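Local coordinates for endo-1,4-beta-xylanase (Pseudoalteromonas haloplanktis, PDB 1H12), which is a cold-adapted family 8 glycoside hydrolase that cleaves internal beta-1,4 linkages of xylan, and possibly of related beta-glucans, at residues 113-125 with 136-149. Sequence-based numbering, arbitrary orientation.
Sequences HPDAKKQGVYAWK and KVDEGPAPDGEEYF
Trp124 holds CG between its backbone N and carbonyl carbon (chi1 85°), while Asp138 swings CG anti to its own N (chi1 -171°), and indole and carboxylate meet. Trp124 NE1 donates to Asp138 OD2 at 2.9 Å, in the ring plane but from well above the carboxylate plane. Asp138 OD1 takes the N-H of Gly140, an Asx turn, so both oxygens are engaged. Gly140 O lies at the indole edge and accepts Trp124 N at 2.9 Å. One residue on, Lys125 O receives both Val137 N (2.8 Å) and Asp138 N (3.2 Å). Extended Lys118 crosses Glu139 at about a right angle; its NZ forms a salt bridge with Glu139 OE1 at 2.9 Å, the hydrogen bond using the oxygen's anti lone pair. Glu146 turns OE2 to Tyr122 N, 2.8 Å away and nearly straight, while a water accepting from Ala142 N lies within bonding distance of Glu146 OE1 and Tyr122 O. The Tyr122 and Phe149 rings pack obliquely, Tyr122 CD2 3.7 Å from Phe149 CE2. In this (alpha/alpha)6-barrel fold of family 8, strand 123-128, beside outermost strand 134-136 of the five-stranded antiparallel sheet, meets the start of helix 143-160, helices 93-107 and 168-182 packing against Tyr122 and Phe149.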
loop_
_atom_site.group_PDB
_atom_site.type_symbol
_atom_site.label_atom_id
_atom_site.label_comp_id
_atom_site.label_asym_id
_atom_site.label_seq_id
_atom_site.Cartn_x
_atom_site.Cartn_y
_atom_site.Cartn_z
ATOM N N HIS A 113 7.444 -22.993 12.864
ATOM C CA HIS A 113 8.756 -22.788 12.289
ATOM C C HIS A 113 9.787 -22.777 13.389
ATOM O O HIS A 113 9.564 -22.212 14.446
ATOM C CB HIS A 113 8.759 -21.443 11.548
ATOM C CG HIS A 113 9.944 -21.231 10.680
ATOM N ND1 HIS A 113 9.934 -21.232 9.288
ATOM C CD2 HIS A 113 11.197 -20.973 11.070
ATOM C CE1 HIS A 113 11.175 -20.998 8.884
ATOM N NE2 HIS A 113 11.947 -20.861 9.956
ATOM N N PRO A 114 10.964 -23.335 13.144
ATOM C CA PRO A 114 11.986 -23.317 14.201
ATOM C C PRO A 114 12.443 -21.945 14.647
ATOM O O PRO A 114 12.881 -21.782 15.804
ATOM C CB PRO A 114 13.178 -24.101 13.578
ATOM C CG PRO A 114 12.825 -24.289 12.231
ATOM C CD PRO A 114 11.362 -24.084 11.977
ATOM N N ASP A 115 12.310 -20.929 13.781
ATOM C CA ASP A 115 12.617 -19.542 14.152
ATOM C C ASP A 115 11.325 -18.865 14.624
ATOM O O ASP A 115 10.417 -18.625 13.805
ATOM C CB ASP A 115 13.200 -18.852 12.964
ATOM C CG ASP A 115 13.615 -17.439 13.212
ATOM O OD1 ASP A 115 13.224 -16.863 14.292
ATOM O OD2 ASP A 115 14.325 -16.885 12.336
ATOM N N ALA A 116 11.210 -18.605 15.923
ATOM C CA ALA A 116 9.999 -18.030 16.438
ATOM C C ALA A 116 9.629 -16.732 15.753
ATOM O O ALA A 116 8.461 -16.394 15.684
ATOM C CB ALA A 116 10.106 -17.797 17.980
ATOM N N LYS A 117 10.607 -16.002 15.313
ATOM C CA LYS A 117 10.337 -14.703 14.656
ATOM C C LYS A 117 9.642 -14.826 13.323
ATOM O O LYS A 117 9.030 -13.856 12.838
ATOM C CB LYS A 117 11.610 -13.899 14.520
ATOM C CG LYS A 117 12.147 -13.380 15.860
ATOM C CD LYS A 117 13.329 -12.489 15.682
ATOM C CE LYS A 117 13.837 -11.842 17.029
ATOM N NZ LYS A 117 14.616 -12.906 17.740
ATOM N N LYS A 118 9.675 -16.009 12.704
ATOM C CA LYS A 118 9.015 -16.266 11.428
ATOM C C LYS A 118 7.671 -16.918 11.583
ATOM O O LYS A 118 6.922 -17.047 10.588
ATOM C CB LYS A 118 9.876 -17.164 10.551
ATOM C CG LYS A 118 11.038 -16.410 9.891
ATOM C CD LYS A 118 11.953 -17.290 9.160
ATOM C CE LYS A 118 13.022 -16.463 8.438
ATOM N NZ LYS A 118 14.084 -17.414 7.868
ATOM N N GLN A 119 7.319 -17.382 12.770
ATOM C CA GLN A 119 6.086 -18.161 12.943
ATOM C C GLN A 119 4.862 -17.378 12.573
ATOM O O GLN A 119 4.572 -16.347 13.177
ATOM C CB GLN A 119 5.981 -18.654 14.386
ATOM C CG GLN A 119 7.054 -19.700 14.707
ATOM C CD GLN A 119 7.089 -20.125 16.152
ATOM O OE1 GLN A 119 6.423 -19.538 16.978
ATOM N NE2 GLN A 119 7.897 -21.149 16.454
ATOM N N GLY A 120 4.127 -17.874 11.585
ATOM C CA GLY A 120 2.911 -17.241 11.148
ATOM C C GLY A 120 3.034 -15.975 10.352
ATOM O O GLY A 120 2.016 -15.412 9.974
ATOM N N VAL A 121 4.254 -15.490 10.098
ATOM C CA VAL A 121 4.421 -14.349 9.196
ATOM C C VAL A 121 4.447 -14.855 7.752
ATOM O O VAL A 121 4.607 -16.055 7.522
ATOM C CB VAL A 121 5.647 -13.467 9.528
ATOM C CG1 VAL A 121 5.692 -13.174 11.042
ATOM C CG2 VAL A 121 6.955 -14.036 9.056
ATOM N N TYR A 122 4.306 -13.946 6.815
ATOM C CA TYR A 122 4.130 -14.305 5.414
ATOM C C TYR A 122 5.389 -14.009 4.626
ATOM O O TYR A 122 5.856 -12.860 4.543
ATOM C CB TYR A 122 2.871 -13.567 4.866
ATOM C CG TYR A 122 1.586 -14.199 5.367
ATOM C CD1 TYR A 122 1.251 -14.200 6.688
ATOM C CD2 TYR A 122 0.774 -14.898 4.488
ATOM C CE1 TYR A 122 0.143 -14.908 7.144
ATOM C CE2 TYR A 122 -0.338 -15.569 4.908
ATOM C CZ TYR A 122 -0.651 -15.617 6.255
ATOM O OH TYR A 122 -1.706 -16.376 6.666
ATOM N N ALA A 123 5.955 -15.059 4.064
ATOM C CA ALA A 123 7.206 -14.985 3.295
ATOM C C ALA A 123 7.047 -14.028 2.123
ATOM O O ALA A 123 6.166 -14.201 1.289
ATOM C CB ALA A 123 7.507 -16.375 2.780
ATOM N N TRP A 124 7.926 -13.037 2.054
ATOM C CA TRP A 124 7.711 -11.941 1.126
ATOM C C TRP A 124 7.928 -12.293 -0.321
ATOM O O TRP A 124 7.381 -11.632 -1.186
ATOM C CB TRP A 124 8.483 -10.692 1.511
ATOM C CG TRP A 124 9.901 -10.639 1.042
ATOM C CD1 TRP A 124 11.007 -11.140 1.650
ATOM C CD2 TRP A 124 10.374 -9.982 -0.156
ATOM N NE1 TRP A 124 12.124 -10.806 0.925
ATOM C CE2 TRP A 124 11.749 -10.088 -0.181
ATOM C CE3 TRP A 124 9.747 -9.291 -1.181
ATOM C CZ2 TRP A 124 12.532 -9.504 -1.188
ATOM C CZ3 TRP A 124 10.477 -8.740 -2.171
ATOM C CH2 TRP A 124 11.878 -8.832 -2.167
ATOM N N LYS A 125 8.771 -13.300 -0.576
ATOM C CA LYS A 125 9.143 -13.658 -1.940
ATOM C C LYS A 125 9.081 -15.153 -2.181
ATOM O O LYS A 125 9.828 -15.925 -1.552
ATOM C CB LYS A 125 10.538 -13.156 -2.283
ATOM C CG LYS A 125 10.889 -13.287 -3.728
ATOM C CD LYS A 125 12.358 -12.950 -4.060
ATOM C CE LYS A 125 12.572 -11.535 -4.072
ATOM N NZ LYS A 125 14.085 -11.377 -4.571
ATOM N N LYS A 136 9.363 -20.964 -1.350
ATOM C CA LYS A 136 9.759 -19.707 -0.698
ATOM C C LYS A 136 11.219 -19.398 -0.970
ATOM O O LYS A 136 12.131 -20.194 -0.694
ATOM C CB LYS A 136 9.567 -19.813 0.820
ATOM C CG LYS A 136 8.118 -20.063 1.223
ATOM C CD LYS A 136 7.902 -20.160 2.708
ATOM C CE LYS A 136 6.437 -20.259 3.108
ATOM N NZ LYS A 136 5.873 -21.599 2.698
ATOM N N VAL A 137 11.450 -18.248 -1.548
ATOM C CA VAL A 137 12.817 -17.735 -1.786
ATOM C C VAL A 137 13.342 -17.089 -0.531
ATOM O O VAL A 137 14.517 -17.271 -0.154
ATOM C CB VAL A 137 12.842 -16.770 -2.973
ATOM C CG1 VAL A 137 14.246 -16.197 -3.171
ATOM C CG2 VAL A 137 12.349 -17.421 -4.261
ATOM N N ASP A 138 12.517 -16.266 0.101
ATOM C CA ASP A 138 12.890 -15.524 1.314
ATOM C C ASP A 138 11.693 -15.626 2.244
ATOM O O ASP A 138 10.596 -15.173 1.925
ATOM C CB ASP A 138 13.265 -14.121 0.977
ATOM C CG ASP A 138 13.872 -13.351 2.113
ATOM O OD1 ASP A 138 13.674 -13.715 3.289
ATOM O OD2 ASP A 138 14.502 -12.275 1.847
ATOM N N GLU A 139 11.889 -16.260 3.391
ATOM C CA GLU A 139 10.869 -16.447 4.404
ATOM C C GLU A 139 10.600 -15.198 5.237
ATOM O O GLU A 139 9.590 -15.144 5.929
ATOM C CB GLU A 139 11.253 -17.535 5.359
ATOM C CG GLU A 139 11.349 -18.929 4.739
ATOM C CD GLU A 139 11.854 -19.974 5.751
ATOM O OE1 GLU A 139 12.696 -19.621 6.580
ATOM O OE2 GLU A 139 11.428 -21.097 5.755
ATOM N N GLY A 140 11.460 -14.215 5.190
ATOM C CA GLY A 140 11.230 -13.011 5.952
ATOM C C GLY A 140 10.010 -12.243 5.395
ATOM O O GLY A 140 9.697 -12.347 4.209
ATOM N N PRO A 141 9.340 -11.480 6.236
ATOM C CA PRO A 141 8.142 -10.753 5.827
ATOM C C PRO A 141 8.438 -9.400 5.203
ATOM O O PRO A 141 9.521 -8.841 5.346
ATOM C CB PRO A 141 7.398 -10.574 7.142
ATOM C CG PRO A 141 8.522 -10.364 8.161
ATOM C CD PRO A 141 9.622 -11.305 7.698
ATOM N N ALA A 142 7.421 -8.862 4.538
ATOM C CA ALA A 142 7.332 -7.449 4.148
ATOM C C ALA A 142 6.087 -6.952 4.908
ATOM O O ALA A 142 4.978 -7.144 4.413
ATOM C CB ALA A 142 7.183 -7.257 2.674
ATOM N N PRO A 143 6.267 -6.408 6.124
ATOM C CA PRO A 143 5.112 -6.283 7.040
ATOM C C PRO A 143 3.907 -5.508 6.605
ATOM O O PRO A 143 2.839 -5.723 7.172
ATOM C CB PRO A 143 5.749 -5.728 8.290
ATOM C CG PRO A 143 7.129 -6.378 8.310
ATOM C CD PRO A 143 7.546 -6.312 6.857
ATOM N N ASP A 144 4.002 -4.578 5.636
ATOM C CA ASP A 144 2.781 -4.002 5.125
ATOM C C ASP A 144 1.896 -4.975 4.373
ATOM O O ASP A 144 0.703 -4.723 4.243
ATOM C CB ASP A 144 3.017 -2.718 4.346
ATOM C CG ASP A 144 3.787 -2.859 3.046
ATOM O OD1 ASP A 144 4.615 -3.826 2.961
ATOM O OD2 ASP A 144 3.599 -2.020 2.148
ATOM N N GLY A 145 2.443 -6.095 3.901
ATOM C CA GLY A 145 1.613 -7.163 3.357
ATOM C C GLY A 145 0.652 -7.695 4.423
ATOM O O GLY A 145 -0.549 -7.729 4.194
ATOM N N GLU A 146 1.168 -8.077 5.588
ATOM C CA GLU A 146 0.309 -8.525 6.667
ATOM C C GLU A 146 -0.694 -7.435 7.054
ATOM O O GLU A 146 -1.858 -7.757 7.333
ATOM C CB GLU A 146 1.140 -8.926 7.902
ATOM C CG GLU A 146 1.882 -10.244 7.787
ATOM C CD GLU A 146 3.234 -10.266 7.079
ATOM O OE1 GLU A 146 3.534 -9.295 6.324
ATOM O OE2 GLU A 146 3.968 -11.240 7.299
ATOM N N GLU A 147 -0.277 -6.166 7.081
ATOM C CA GLU A 147 -1.217 -5.104 7.371
ATOM C C GLU A 147 -2.398 -5.093 6.407
ATOM O O GLU A 147 -3.562 -4.994 6.819
ATOM C CB GLU A 147 -0.525 -3.731 7.372
ATOM C CG GLU A 147 0.521 -3.570 8.445
ATOM C CD GLU A 147 1.111 -2.196 8.513
ATOM O OE1 GLU A 147 1.536 -1.719 7.386
ATOM O OE2 GLU A 147 1.168 -1.566 9.563
ATOM N N TYR A 148 -2.102 -5.134 5.102
ATOM C CA TYR A 148 -3.158 -5.158 4.100
ATOM C C TYR A 148 -3.960 -6.450 4.160
ATOM O O TYR A 148 -5.172 -6.427 3.931
ATOM C CB TYR A 148 -2.623 -4.894 2.698
ATOM C CG TYR A 148 -2.529 -3.445 2.295
ATOM C CD1 TYR A 148 -3.602 -2.826 1.683
ATOM C CD2 TYR A 148 -1.380 -2.702 2.508
ATOM C CE1 TYR A 148 -3.515 -1.544 1.224
ATOM C CE2 TYR A 148 -1.303 -1.376 2.089
ATOM C CZ TYR A 148 -2.384 -0.810 1.429
ATOM O OH TYR A 148 -2.333 0.479 0.945
ATOM N N PHE A 149 -3.325 -7.613 4.444
ATOM C CA PHE A 149 -4.098 -8.817 4.564
ATOM C C PHE A 149 -5.137 -8.681 5.667
ATOM O O PHE A 149 -6.303 -9.056 5.501
ATOM C CB PHE A 149 -3.236 -10.058 4.892
ATOM C CG PHE A 149 -2.369 -10.626 3.779
ATOM C CD1 PHE A 149 -2.868 -10.847 2.499
ATOM C CD2 PHE A 149 -1.085 -11.052 4.039
ATOM C CE1 PHE A 149 -2.106 -11.449 1.538
ATOM C CE2 PHE A 149 -0.317 -11.664 3.067
ATOM C CZ PHE A 149 -0.838 -11.856 1.805
HETATM O O HOH W 1 8.612 -21.385 6.052
HETATM O O HOH W 2 4.967 -10.294 4.258
#